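Local coordinates for uncharacterized protein (Bacillus cereus, PDB 4QVU) that is of unknown function but adopts a HIT-like fold, binds zinc and may act as a UDP-glucose:hexose-1-phosphate uridylyltransferase, at residues D180-Y185 and E213-K218; N184-T189 and Y204-Y209; L156-R161 and T167-I172. All blocks are in the same frame, centred on the assembly; numbering follows the deposited sequence.

Overall arrangement
The three contacts lie in the C-terminal HIT-like part of the chain, around helix 179-195 and the antiparallel sheet beneath it. Contact 3 comes first along the chain, closing the hairpin of strands 154-159 and 169-173 before the helix begins. Contacts 1 and 2 then start from consecutive turns of that helix, share N184 and Y185, and reach the neighbouring strands 214-222 and 203-211. Their centres are about 8 Å apart, while the centre of contact 3 lies about 12 Å from that of contact 1 and 11 Å from that of contact 2. Contacts 1 and 2 seat the helix, with zinc near its start, on the sheet; contact 3 builds the adjoining hairpin, whose I171 touches L182 and Y185.

Contact 1. Residues D180-Y185 and E213-K218; sequences DELANY and EKIICK. With ZN (zinc ion), chain B.
Beside the place where L182 meets I215 and C217, the carboxylate of E181 is the flat group engaged, and it takes hold of the zinc ion with one oxygen. OE2 of E181 lies 2.0 Å from the metal, whereas OE1 of E181 stays 3.9 Å from it, so the binding is monodentate. The E181 chain is extended beyond CG (chi2 179°), which carries the carboxylate well away from the helix backbone. H153 and C178 supply the other two protein ligands seen at this site. Y185, one turn further on, packs on I154, L156 and I171, and its ring plane meets that of F252 at about 40°.

The contact with the strand is the familiar packing of a helix on an antiparallel sheet, here within the HIT-like fold, and it passes through a single leucine. With chi1 at 180°, L182 extends CG opposite its own backbone N and spreads its two methyls over the strand. CD2 of L182 touches CG2 of I215 at 3.9 Å, the two side chains crossing at about a right angle. The other branch, CD1 of L182, sits 4.2 Å from CB of C217. I215 and C217 are two residues apart on the strand and both point toward the helix; I216 between them points away. On the helix 79-97 side, I90 and L94 also touch I215, and D180 forms a salt bridge with R87.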
ATOM      1  N   ASP A 180      11.558  19.125 -26.200  1.00 84.76           N
ATOM      2  CA  ASP A 180      10.398  19.826 -26.759  1.00 85.44           C
ATOM      3  C   ASP A 180       9.163  18.908 -26.780  1.00 88.24           C
ATOM      4  O   ASP A 180       8.034  19.395 -26.700  1.00 87.21           O
ATOM      5  CB  ASP A 180      10.702  20.355 -28.161  1.00 90.79           C
ATOM      6  CG  ASP A 180      11.727  21.479 -28.211  1.00106.09           C
ATOM      7  OD1 ASP A 180      11.939  22.143 -27.167  1.00105.46           O
ATOM      8  OD2 ASP A 180      12.258  21.749 -29.314  1.00115.01           O
ATOM      9  N   GLU A 181       9.382  17.583 -26.857  1.00 84.66           N
ATOM     10  CA  GLU A 181       8.307  16.596 -26.825  1.00 83.91           C
ATOM     11  C   GLU A 181       7.774  16.491 -25.410  1.00 84.91           C
ATOM     12  O   GLU A 181       6.565  16.393 -25.235  1.00 84.35           O
ATOM     13  CB  GLU A 181       8.778  15.231 -27.344  1.00 86.33           C
ATOM     14  CG  GLU A 181       9.167  15.245 -28.810  1.00100.84           C
ATOM     15  CD  GLU A 181       9.664  13.917 -29.337  1.00128.14           C
ATOM     16  OE1 GLU A 181       8.826  13.021 -29.589  1.00131.27           O
ATOM     17  OE2 GLU A 181      10.894  13.787 -29.534  1.00122.98           O
ATOM     18  N   LEU A 182       8.681  16.560 -24.400  1.00 79.83           N
ATOM     19  CA  LEU A 182       8.373  16.539 -22.963  1.00 76.59           C
ATOM     20  C   LEU A 182       7.481  17.734 -22.620  1.00 80.76           C
ATOM     21  O   LEU A 182       6.398  17.540 -22.070  1.00 80.29           O
ATOM     22  CB  LEU A 182       9.685  16.551 -22.139  1.00 75.13           C
ATOM     23  CG  LEU A 182       9.604  16.534 -20.601  1.00 76.17           C
ATOM     24  CD1 LEU A 182       9.084  15.215 -20.089  1.00 74.32           C
ATOM     25  CD2 LEU A 182      10.981  16.763 -19.992  1.00 76.90           C
ATOM     26  N   ALA A 183       7.905  18.951 -23.041  1.00 77.79           N
ATOM     27  CA  ALA A 183       7.213  20.232 -22.856  1.00 77.64           C
ATOM     28  C   ALA A 183       5.777  20.185 -23.399  1.00 81.96           C
ATOM     29  O   ALA A 183       4.864  20.700 -22.750  1.00 81.44           O
ATOM     30  CB  ALA A 183       7.997  21.340 -23.550  1.00 80.09           C
ATOM     31  N   ASN A 184       5.576  19.540 -24.569  1.00 79.55           N
ATOM     32  CA  ASN A 184       4.257  19.397 -25.185  1.00 80.70           C
ATOM     33  C   ASN A 184       3.377  18.437 -24.377  1.00 82.10           C
ATOM     34  O   ASN A 184       2.202  18.735 -24.170  1.00 81.63           O
ATOM     35  CB  ASN A 184       4.362  18.917 -26.636  1.00 85.49           C
ATOM     36  CG  ASN A 184       3.022  18.854 -27.344  1.00112.20           C
ATOM     37  OD1 ASN A 184       2.291  19.853 -27.449  1.00106.06           O
ATOM     38  ND2 ASN A 184       2.668  17.675 -27.842  1.00103.91           N
ATOM     39  N   TYR A 185       3.948  17.300 -23.916  1.00 76.90           N
ATOM     40  CA  TYR A 185       3.254  16.283 -23.119  1.00 74.60           C
ATOM     41  C   TYR A 185       2.868  16.842 -21.750  1.00 75.75           C
ATOM     42  O   TYR A 185       1.773  16.541 -21.273  1.00 74.52           O
ATOM     43  CB  TYR A 185       4.115  15.020 -22.971  1.00 74.94           C
ATOM     44  CG  TYR A 185       3.935  14.022 -24.097  1.00 78.69           C
ATOM     45  CD1 TYR A 185       4.248  14.356 -25.412  1.00 82.60           C
ATOM     46  CD2 TYR A 185       3.504  12.723 -23.840  1.00 79.20           C
ATOM     47  CE1 TYR A 185       4.086  13.443 -26.450  1.00 84.81           C
ATOM     48  CE2 TYR A 185       3.348  11.795 -24.872  1.00 81.97           C
ATOM     49  CZ  TYR A 185       3.632  12.164 -26.176  1.00 91.94           C
ATOM     50  OH  TYR A 185       3.490  11.259 -27.200  1.00 96.76           O
ATOM     51  N   GLU A 213      19.537   7.646 -16.143  1.00 83.39           N
ATOM     52  CA  GLU A 213      19.916   8.455 -17.313  1.00 83.91           C
ATOM     53  C   GLU A 213      18.667   8.864 -18.147  1.00 85.03           C
ATOM     54  O   GLU A 213      18.764   9.044 -19.365  1.00 87.09           O
ATOM     55  CB  GLU A 213      20.943   7.716 -18.185  1.00 88.28           C
ATOM     56  CG  GLU A 213      22.287   7.517 -17.500  1.00101.19           C
ATOM     57  CD  GLU A 213      23.299   6.716 -18.298  1.00128.96           C
ATOM     58  OE1 GLU A 213      23.665   7.145 -19.417  1.00118.46           O
ATOM     59  OE2 GLU A 213      23.762   5.676 -17.777  1.00130.74           O
ATOM     60  N   LYS A 214      17.513   9.062 -17.462  1.00 76.35           N
ATOM     61  CA  LYS A 214      16.236   9.503 -18.048  1.00 73.98           C
ATOM     62  C   LYS A 214      15.732  10.766 -17.365  1.00 74.67           C
ATOM     63  O   LYS A 214      15.959  10.933 -16.165  1.00 74.24           O
ATOM     64  CB  LYS A 214      15.141   8.419 -17.934  1.00 74.62           C
ATOM     65  CG  LYS A 214      15.432   7.074 -18.556  1.00 86.38           C
ATOM     66  CD  LYS A 214      14.440   6.075 -17.986  1.00 90.68           C
ATOM     67  CE  LYS A 214      14.786   4.650 -18.296  1.00 95.36           C
ATOM     68  NZ  LYS A 214      13.897   3.720 -17.563  1.00 96.54           N
ATOM     69  N   ILE A 215      15.010  11.626 -18.103  1.00 68.86           N
ATOM     70  CA  ILE A 215      14.388  12.818 -17.533  1.00 67.03           C
ATOM     71  C   ILE A 215      12.911  12.509 -17.438  1.00 69.37           C
ATOM     72  O   ILE A 215      12.269  12.207 -18.449  1.00 70.44           O
ATOM     73  CB  ILE A 215      14.695  14.144 -18.279  1.00 70.99           C
ATOM     74  CG1 ILE A 215      16.211  14.466 -18.187  1.00 72.73           C
ATOM     75  CG2 ILE A 215      13.832  15.300 -17.696  1.00 68.72           C
ATOM     76  CD1 ILE A 215      16.704  15.646 -19.020  1.00 83.92           C
ATOM     77  N   ILE A 216      12.400  12.519 -16.202  1.00 63.45           N
ATOM     78  CA  ILE A 216      11.017  12.198 -15.871  1.00 60.78           C
ATOM     79  C   ILE A 216      10.319  13.399 -15.276  1.00 64.47           C
ATOM     80  O   ILE A 216      10.855  14.055 -14.375  1.00 63.82           O
ATOM     81  CB  ILE A 216      10.935  10.996 -14.884  1.00 61.76           C
ATOM     82  CG1 ILE A 216      11.731   9.771 -15.404  1.00 62.86           C
ATOM     83  CG2 ILE A 216       9.463  10.648 -14.561  1.00 60.35           C
ATOM     84  CD1 ILE A 216      11.970   8.641 -14.392  1.00 65.37           C
ATOM     85  N   CYS A 217       9.093  13.649 -15.746  1.00 60.91           N
ATOM     86  CA  CYS A 217       8.232  14.642 -15.153  1.00 59.53           C
ATOM     87  C   CYS A 217       6.982  13.959 -14.648  1.00 62.98           C
ATOM     88  O   CYS A 217       6.205  13.416 -15.439  1.00 63.51           O
ATOM     89  CB  CYS A 217       7.897  15.793 -16.091  1.00 60.42           C
ATOM     90  SG  CYS A 217       6.794  17.017 -15.335  1.00 63.58           S
ATOM     91  N   LYS A 218       6.790  13.983 -13.328  1.00 58.23           N
ATOM     92  CA  LYS A 218       5.590  13.435 -12.727  1.00 56.40           C
ATOM     93  C   LYS A 218       4.602  14.586 -12.527  1.00 60.07           C
ATOM     94  O   LYS A 218       4.919  15.563 -11.849  1.00 57.83           O
ATOM     95  CB  LYS A 218       5.902  12.690 -11.428  1.00 57.01           C
ATOM     96  CG  LYS A 218       4.703  11.985 -10.815  1.00 62.27           C
ATOM     97  CD  LYS A 218       5.033  11.312  -9.496  1.00 60.82           C
ATOM     98  CE  LYS A 218       5.778  10.008  -9.640  1.00 64.08           C
ATOM     99  NZ  LYS A 218       4.892   8.909 -10.104  1.00 63.31           N
TER
HETATM  100 ZN    ZN B 300      12.736  12.964 -29.516  1.00117.86          ZN

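Contact 2. Residues N184-T189 and Y204-Y209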
ATOM      1  N   ASN A 184       5.576  19.540 -24.569  1.00 79.55           N
ATOM      2  CA  ASN A 184       4.257  19.397 -25.185  1.00 80.70           C
ATOM      3  C   ASN A 184       3.377  18.437 -24.377  1.00 82.10           C
ATOM      4  O   ASN A 184       2.202  18.735 -24.170  1.00 81.63           O
ATOM      5  CB  ASN A 184       4.362  18.917 -26.636  1.00 85.49           C
ATOM      6  CG  ASN A 184       3.022  18.854 -27.344  1.00112.20           C
ATOM      7  OD1 ASN A 184       2.291  19.853 -27.449  1.00106.06           O
ATOM      8  ND2 ASN A 184       2.668  17.675 -27.842  1.00103.91           N
ATOM      9  N   TYR A 185       3.948  17.300 -23.916  1.00 76.90           N
ATOM     10  CA  TYR A 185       3.254  16.283 -23.119  1.00 74.60           C
ATOM     11  C   TYR A 185       2.868  16.842 -21.750  1.00 75.75           C
ATOM     12  O   TYR A 185       1.773  16.541 -21.273  1.00 74.52           O
ATOM     13  CB  TYR A 185       4.115  15.020 -22.971  1.00 74.94           C
ATOM     14  CG  TYR A 185       3.935  14.022 -24.097  1.00 78.69           C
ATOM     15  CD1 TYR A 185       4.248  14.356 -25.412  1.00 82.60           C
ATOM     16  CD2 TYR A 185       3.504  12.723 -23.840  1.00 79.20           C
ATOM     17  CE1 TYR A 185       4.086  13.443 -26.450  1.00 84.81           C
ATOM     18  CE2 TYR A 185       3.348  11.795 -24.872  1.00 81.97           C
ATOM     19  CZ  TYR A 185       3.632  12.164 -26.176  1.00 91.94           C
ATOM     20  OH  TYR A 185       3.490  11.259 -27.200  1.00 96.76           O
ATOM     21  N   ILE A 186       3.737  17.680 -21.135  1.00 71.00           N
ATOM     22  CA  ILE A 186       3.421  18.316 -19.848  1.00 68.32           C
ATOM     23  C   ILE A 186       2.214  19.232 -20.058  1.00 72.51           C
ATOM     24  O   ILE A 186       1.217  19.081 -19.362  1.00 71.71           O
ATOM     25  CB  ILE A 186       4.627  19.077 -19.231  1.00 70.36           C
ATOM     26  CG1 ILE A 186       5.774  18.117 -18.857  1.00 68.82           C
ATOM     27  CG2 ILE A 186       4.180  19.896 -18.006  1.00 70.55           C
ATOM     28  CD1 ILE A 186       7.093  18.814 -18.544  1.00 69.61           C
ATOM     29  N   GLN A 187       2.277  20.120 -21.071  1.00 70.64           N
ATOM     30  CA  GLN A 187       1.216  21.076 -21.374  1.00 70.79           C
ATOM     31  C   GLN A 187      -0.125  20.374 -21.601  1.00 74.28           C
ATOM     32  O   GLN A 187      -1.107  20.805 -21.007  1.00 74.73           O
ATOM     33  CB  GLN A 187       1.566  21.942 -22.579  1.00 73.85           C
ATOM     34  CG  GLN A 187       0.599  23.111 -22.736  1.00 81.71           C
ATOM     35  CD  GLN A 187       0.950  24.039 -23.860  1.00 91.31           C
ATOM     36  OE1 GLN A 187       1.226  23.620 -24.991  1.00 86.27           O
ATOM     37  NE2 GLN A 187       0.856  25.327 -23.585  1.00 79.93           N
ATOM     38  N   GLN A 188      -0.170  19.290 -22.398  1.00 70.81           N
ATOM     39  CA  GLN A 188      -1.422  18.569 -22.673  1.00 71.32           C
ATOM     40  C   GLN A 188      -1.952  17.874 -21.421  1.00 74.11           C
ATOM     41  O   GLN A 188      -3.150  17.975 -21.153  1.00 75.17           O
ATOM     42  CB  GLN A 188      -1.264  17.544 -23.812  1.00 73.65           C
ATOM     43  CG  GLN A 188      -0.995  18.166 -25.190  1.00 83.96           C
ATOM     44  CD  GLN A 188      -1.999  19.240 -25.557  1.00100.74           C
ATOM     45  OE1 GLN A 188      -1.731  20.441 -25.423  1.00 92.95           O
ATOM     46  NE2 GLN A 188      -3.195  18.831 -25.974  1.00 95.52           N
ATOM     47  N   THR A 189      -1.072  17.222 -20.635  1.00 68.27           N
ATOM     48  CA  THR A 189      -1.483  16.541 -19.413  1.00 66.44           C
ATOM     49  C   THR A 189      -2.034  17.580 -18.431  1.00 70.32           C
ATOM     50  O   THR A 189      -3.074  17.324 -17.839  1.00 71.29           O
ATOM     51  CB  THR A 189      -0.339  15.705 -18.804  1.00 72.63           C
ATOM     52  OG1 THR A 189       0.229  14.844 -19.805  1.00 67.63           O
ATOM     53  CG2 THR A 189      -0.802  14.866 -17.611  1.00 68.78           C
ATOM     54  N   TYR A 204      -2.401  21.318  -9.289  1.00 65.98           N
ATOM     55  CA  TYR A 204      -1.493  20.244  -9.668  1.00 63.39           C
ATOM     56  C   TYR A 204      -0.076  20.565  -9.241  1.00 67.26           C
ATOM     57  O   TYR A 204       0.247  21.703  -8.888  1.00 68.11           O
ATOM     58  CB  TYR A 204      -1.531  19.964 -11.197  1.00 64.27           C
ATOM     59  CG  TYR A 204      -0.981  21.082 -12.064  1.00 66.16           C
ATOM     60  CD1 TYR A 204       0.363  21.122 -12.416  1.00 66.93           C
ATOM     61  CD2 TYR A 204      -1.815  22.083 -12.561  1.00 68.62           C
ATOM     62  CE1 TYR A 204       0.875  22.145 -13.210  1.00 68.65           C
ATOM     63  CE2 TYR A 204      -1.320  23.101 -13.369  1.00 70.54           C
ATOM     64  CZ  TYR A 204       0.029  23.130 -13.693  1.00 76.00           C
ATOM     65  OH  TYR A 204       0.537  24.133 -14.490  1.00 73.29           O
ATOM     66  N   ASN A 205       0.787  19.560  -9.354  1.00 61.85           N
ATOM     67  CA  ASN A 205       2.215  19.659  -9.122  1.00 60.21           C
ATOM     68  C   ASN A 205       2.988  19.044 -10.254  1.00 63.33           C
ATOM     69  O   ASN A 205       2.546  18.043 -10.833  1.00 62.11           O
ATOM     70  CB  ASN A 205       2.618  18.952  -7.828  1.00 58.10           C
ATOM     71  CG  ASN A 205       2.269  19.605  -6.527  1.00 76.97           C
ATOM     72  OD1 ASN A 205       1.596  19.012  -5.704  1.00 75.52           O
ATOM     73  ND2 ASN A 205       2.838  20.751  -6.233  1.00 67.14           N
ATOM     74  N   LEU A 206       4.166  19.607 -10.543  1.00 60.02           N
ATOM     75  CA  LEU A 206       5.138  19.011 -11.449  1.00 59.16           C
ATOM     76  C   LEU A 206       6.315  18.620 -10.638  1.00 60.15           C
ATOM     77  O   LEU A 206       6.740  19.414  -9.803  1.00 58.75           O
ATOM     78  CB  LEU A 206       5.581  19.905 -12.628  1.00 60.56           C
ATOM     79  CG  LEU A 206       4.560  20.496 -13.589  1.00 66.60           C
ATOM     80  CD1 LEU A 206       5.288  21.232 -14.684  1.00 68.04           C
ATOM     81  CD2 LEU A 206       3.657  19.429 -14.205  1.00 67.98           C
ATOM     82  N   PHE A 207       6.830  17.410 -10.836  1.00 56.69           N
ATOM     83  CA  PHE A 207       8.054  16.954 -10.175  1.00 56.46           C
ATOM     84  C   PHE A 207       8.984  16.410 -11.215  1.00 63.55           C
ATOM     85  O   PHE A 207       8.566  15.594 -12.036  1.00 64.51           O
ATOM     86  CB  PHE A 207       7.801  15.913  -9.080  1.00 56.75           C
ATOM     87  CG  PHE A 207       6.860  16.367  -8.001  1.00 57.32           C
ATOM     88  CD1 PHE A 207       7.268  17.287  -7.042  1.00 59.85           C
ATOM     89  CD2 PHE A 207       5.565  15.871  -7.936  1.00 57.86           C
ATOM     90  CE1 PHE A 207       6.393  17.723  -6.058  1.00 59.91           C
ATOM     91  CE2 PHE A 207       4.696  16.295  -6.940  1.00 60.12           C
ATOM     92  CZ  PHE A 207       5.116  17.219  -6.009  1.00 58.39           C
ATOM     93  N   PHE A 208      10.234  16.874 -11.208  1.00 60.82           N
ATOM     94  CA  PHE A 208      11.215  16.406 -12.168  1.00 61.14           C
ATOM     95  C   PHE A 208      12.225  15.531 -11.472  1.00 65.68           C
ATOM     96  O   PHE A 208      12.553  15.753 -10.304  1.00 64.45           O
ATOM     97  CB  PHE A 208      11.895  17.575 -12.881  1.00 63.72           C
ATOM     98  CG  PHE A 208      11.007  18.287 -13.875  1.00 64.91           C
ATOM     99  CD1 PHE A 208      10.118  19.278 -13.458  1.00 66.19           C
ATOM    100  CD2 PHE A 208      11.089  17.997 -15.234  1.00 66.86           C
ATOM    101  CE1 PHE A 208       9.311  19.950 -14.383  1.00 67.38           C
ATOM    102  CE2 PHE A 208      10.280  18.674 -16.161  1.00 69.87           C
ATOM    103  CZ  PHE A 208       9.402  19.651 -15.728  1.00 67.35           C
ATOM    104  N   TYR A 209      12.686  14.501 -12.196  1.00 64.10           N
ATOM    105  CA  TYR A 209      13.665  13.516 -11.727  1.00 64.11           C
ATOM    106  C   TYR A 209      14.666  13.181 -12.826  1.00 69.08           C
ATOM    107  O   TYR A 209      14.297  13.115 -14.005  1.00 67.27           O
ATOM    108  CB  TYR A 209      12.971  12.206 -11.261  1.00 63.58           C
ATOM    109  CG  TYR A 209      11.713  12.384 -10.429  1.00 62.33           C
ATOM    110  CD1 TYR A 209      10.490  12.676 -11.029  1.00 63.09           C
ATOM    111  CD2 TYR A 209      11.726  12.164  -9.051  1.00 61.52           C
ATOM    112  CE1 TYR A 209       9.334  12.844 -10.274  1.00 61.44           C
ATOM    113  CE2 TYR A 209      10.562  12.283  -8.289  1.00 60.48           C
ATOM    114  CZ  TYR A 209       9.374  12.646  -8.904  1.00 64.95           C
ATOM    115  OH  TYR A 209       8.217  12.771  -8.179  1.00 62.05           O
TER
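This is helix-on-sheet packing in the core of the HIT-like fold, a buried apolar contact near the centre of the chain in which I186 of helix 179-195 rests on L206 and F208 of strand 203-211. The backbones stand well apart, with the CA atoms of I186 and L206 separated by 8.6 Å, and the side chains bridge the distance.

I186 divides its two branches between the two partners. Its CG2 methyl lies opposite the backbone N and approaches the forked end of L206, 3.7 Å from CD1 and 3.9 Å from CD2 of that leucine. The other branch is stretched out (chi2 167°), so that CD1 of I186 arrives 3.7 Å from CZ of F208, with CE2 of F208 scarcely further away. I186 and F208 approach from opposite directions, the methyl coming obliquely onto the CZ and CE2 corner of the F208 ring.

Within the helix, T189 turns its hydroxyl back along the chain: OG1 of T189 donates to O of Y185 at 2.7 Å, 30° out of the carbonyl plane. The same oxygen accepts the backbone N of T189 from the opposite face, so two donors hold O of Y185, and the buried threonine hydroxyl has its proton engaged within the helix.

M82 and I86 of helix 79-97 also pack on I186, while C217 of strand 214-222 packs against both I186 and F208. On the strand's other face, F207 and Y209 meet Y232 of the second subunit, so strand 203-211 has the helices on one side and a subunit interface on the other.

Contact 3. Residues L156-R161 and T167-I172; sequences LNISDR and TEFNII
The segments of strands 154-159 and 169-173 run antiparallel as arms of a beta hairpin, at 146° between their directions, with N157 and N170 a hydrogen-bonded pair between the non-hydrogen-bonded pairs L156-I171 and I158-F169. N157 and N170 exchange backbone bonds, and N of S159 reaches O of E168 at 2.9 Å.

L156, I158, F169 and I171 share the face turned to helices 179-195 and 241-249. There CD1 of L156 lies alongside CG1 of I171 at 3.8 Å, and CG1 of I158 touches CD1 of F169 at 3.9 Å.

The other face carries the polar N157 and N170, joined by S159, with CD1 of I172 against ND2 of N157. ND2 of N170 donates to OD1 of N157 at 2.9 Å (N-H...O 172°) and to OG of S159 at 2.8 Å, both acceptors lying in its amide plane. OG of S159 is also hydrogen-bonded to O of N142. N157 has its CG between backbone N and carbonyl carbon (chi1 70°), bringing OD1 over to N170; its ND2 bonds E155 and O of F143.

OD1 of N170 accepts from K218, itself salt-bridged to E168, so both ends of the amide are engaged and its orientation fixed.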
ATOM      1  N   LEU A 156       4.315   8.284 -21.919  1.00 68.72           N
ATOM      2  CA  LEU A 156       3.347   8.840 -20.991  1.00 66.44           C
ATOM      3  C   LEU A 156       2.560   7.694 -20.389  1.00 69.95           C
ATOM      4  O   LEU A 156       1.943   6.916 -21.119  1.00 72.03           O
ATOM      5  CB  LEU A 156       2.426   9.884 -21.662  1.00 67.36           C
ATOM      6  CG  LEU A 156       1.167  10.340 -20.871  1.00 70.64           C
ATOM      7  CD1 LEU A 156       1.509  11.021 -19.549  1.00 68.69           C
ATOM      8  CD2 LEU A 156       0.346  11.271 -21.686  1.00 74.65           C
ATOM      9  N   ASN A 157       2.586   7.578 -19.066  1.00 64.14           N
ATOM     10  CA  ASN A 157       1.850   6.525 -18.382  1.00 62.63           C
ATOM     11  C   ASN A 157       1.168   7.083 -17.130  1.00 64.42           C
ATOM     12  O   ASN A 157       1.424   8.222 -16.741  1.00 61.55           O
ATOM     13  CB  ASN A 157       2.779   5.337 -18.022  1.00 61.60           C
ATOM     14  CG  ASN A 157       3.801   5.590 -16.929  1.00 75.97           C
ATOM     15  OD1 ASN A 157       3.467   5.924 -15.789  1.00 68.55           O
ATOM     16  ND2 ASN A 157       5.070   5.335 -17.224  1.00 65.71           N
ATOM     17  N   ILE A 158       0.305   6.254 -16.508  1.00 61.87           N
ATOM     18  CA  ILE A 158      -0.377   6.506 -15.236  1.00 60.38           C
ATOM     19  C   ILE A 158       0.178   5.496 -14.240  1.00 65.50           C
ATOM     20  O   ILE A 158       0.174   4.298 -14.537  1.00 67.05           O
ATOM     21  CB  ILE A 158      -1.933   6.441 -15.347  1.00 63.52           C
ATOM     22  CG1 ILE A 158      -2.453   7.187 -16.597  1.00 64.72           C
ATOM     23  CG2 ILE A 158      -2.594   6.957 -14.046  1.00 62.47           C
ATOM     24  CD1 ILE A 158      -3.862   6.906 -16.964  1.00 65.51           C
ATOM     25  N   SER A 159       0.680   5.961 -13.087  1.00 61.15           N
ATOM     26  CA  SER A 159       1.240   5.090 -12.049  1.00 60.37           C
ATOM     27  C   SER A 159       0.242   4.029 -11.510  1.00 64.43           C
ATOM     28  O   SER A 159      -0.834   4.388 -11.023  1.00 63.75           O
ATOM     29  CB  SER A 159       1.726   5.917 -10.865  1.00 61.68           C
ATOM     30  OG  SER A 159       2.983   6.510 -11.121  1.00 73.35           O
ATOM     31  N   ASP A 160       0.643   2.733 -11.564  1.00 60.57           N
ATOM     32  CA  ASP A 160      -0.079   1.598 -10.976  1.00 60.23           C
ATOM     33  C   ASP A 160       0.440   1.376  -9.533  1.00 63.90           C
ATOM     34  O   ASP A 160      -0.191   0.677  -8.733  1.00 63.84           O
ATOM     35  CB  ASP A 160       0.053   0.323 -11.837  1.00 63.34           C
ATOM     36  CG  ASP A 160       1.478  -0.134 -12.098  1.00 77.77           C
ATOM     37  OD1 ASP A 160       2.373   0.728 -12.183  1.00 80.37           O
ATOM     38  OD2 ASP A 160       1.689  -1.351 -12.259  1.00 83.91           O
ATOM     39  N   ARG A 161       1.595   1.996  -9.216  1.00 60.49           N
ATOM     40  CA  ARG A 161       2.252   2.023  -7.898  1.00 59.78           C
ATOM     41  C   ARG A 161       2.653   3.494  -7.597  1.00 64.38           C
ATOM     42  O   ARG A 161       3.844   3.811  -7.517  1.00 64.85           O
ATOM     43  CB  ARG A 161       3.458   1.053  -7.827  1.00 57.62           C
ATOM     44  N   THR A 167      -3.734   9.647  -8.423  1.00 63.48           N
ATOM     45  CA  THR A 167      -3.344   9.688  -9.829  1.00 62.91           C
ATOM     46  C   THR A 167      -2.026  10.446  -9.980  1.00 66.27           C
ATOM     47  O   THR A 167      -1.857  11.537  -9.447  1.00 66.44           O
ATOM     48  CB  THR A 167      -4.445  10.292 -10.706  1.00 67.60           C
ATOM     49  OG1 THR A 167      -5.691   9.677 -10.371  1.00 66.54           O
ATOM     50  CG2 THR A 167      -4.174  10.095 -12.202  1.00 66.07           C
ATOM     51  N   GLU A 168      -1.092   9.839 -10.716  1.00 62.60           N
ATOM     52  CA  GLU A 168       0.236  10.365 -11.040  1.00 61.17           C
ATOM     53  C   GLU A 168       0.538  10.027 -12.480  1.00 63.12           C
ATOM     54  O   GLU A 168       0.455   8.860 -12.863  1.00 62.22           O
ATOM     55  CB  GLU A 168       1.316   9.813 -10.085  1.00 61.37           C
ATOM     56  CG  GLU A 168       1.100  10.227  -8.634  1.00 67.42           C
ATOM     57  CD  GLU A 168       2.044   9.647  -7.599  1.00 79.83           C
ATOM     58  OE1 GLU A 168       2.943   8.859  -7.972  1.00 63.95           O
ATOM     59  OE2 GLU A 168       1.866   9.964  -6.401  1.00 76.54           O
ATOM     60  N   PHE A 169       0.810  11.063 -13.295  1.00 59.50           N
ATOM     61  CA  PHE A 169       1.133  10.932 -14.713  1.00 59.78           C
ATOM     62  C   PHE A 169       2.635  11.079 -14.890  1.00 65.33           C
ATOM     63  O   PHE A 169       3.203  12.102 -14.514  1.00 65.67           O
ATOM     64  CB  PHE A 169       0.368  11.960 -15.566  1.00 62.31           C
ATOM     65  CG  PHE A 169      -1.135  11.968 -15.388  1.00 64.03           C
ATOM     66  CD1 PHE A 169      -1.928  10.992 -15.981  1.00 67.32           C
ATOM     67  CD2 PHE A 169      -1.760  12.975 -14.665  1.00 65.44           C
ATOM     68  CE1 PHE A 169      -3.315  11.005 -15.824  1.00 68.42           C
ATOM     69  CE2 PHE A 169      -3.151  12.997 -14.526  1.00 68.55           C
ATOM     70  CZ  PHE A 169      -3.919  12.021 -15.118  1.00 67.09           C
ATOM     71  N   ASN A 170       3.284  10.039 -15.427  1.00 62.29           N
ATOM     72  CA  ASN A 170       4.730  10.009 -15.630  1.00 61.09           C
ATOM     73  C   ASN A 170       5.044  10.191 -17.094  1.00 66.64           C
ATOM     74  O   ASN A 170       4.548   9.446 -17.940  1.00 66.90           O
ATOM     75  CB  ASN A 170       5.322   8.705 -15.098  1.00 55.89           C
ATOM     76  CG  ASN A 170       4.944   8.432 -13.660  1.00 67.50           C
ATOM     77  OD1 ASN A 170       5.331   9.152 -12.735  1.00 62.53           O
ATOM     78  ND2 ASN A 170       4.125   7.421 -13.453  1.00 52.50           N
ATOM     79  N   ILE A 171       5.838  11.223 -17.389  1.00 63.72           N
ATOM     80  CA  ILE A 171       6.292  11.553 -18.732  1.00 64.89           C
ATOM     81  C   ILE A 171       7.798  11.315 -18.740  1.00 71.18           C
ATOM     82  O   ILE A 171       8.528  12.000 -18.018  1.00 70.45           O
ATOM     83  CB  ILE A 171       5.888  12.988 -19.143  1.00 67.77           C
ATOM     84  CG1 ILE A 171       4.423  13.301 -18.780  1.00 67.25           C
ATOM     85  CG2 ILE A 171       6.159  13.192 -20.616  1.00 70.09           C
ATOM     86  CD1 ILE A 171       4.017  14.719 -18.964  1.00 74.57           C
ATOM     87  N   ILE A 172       8.258  10.300 -19.495  1.00 69.33           N
ATOM     88  CA  ILE A 172       9.675   9.903 -19.531  1.00 69.15           C
ATOM     89  C   ILE A 172      10.267  10.095 -20.934  1.00 74.83           C
ATOM     90  O   ILE A 172       9.658   9.683 -21.919  1.00 74.35           O
ATOM     91  CB  ILE A 172       9.858   8.402 -19.067  1.00 71.21           C
ATOM     92  CG1 ILE A 172       9.074   8.048 -17.771  1.00 69.32           C
ATOM     93  CG2 ILE A 172      11.329   7.995 -18.948  1.00 70.76           C
ATOM     94  CD1 ILE A 172       7.750   7.378 -17.979  1.00 71.23           C
TER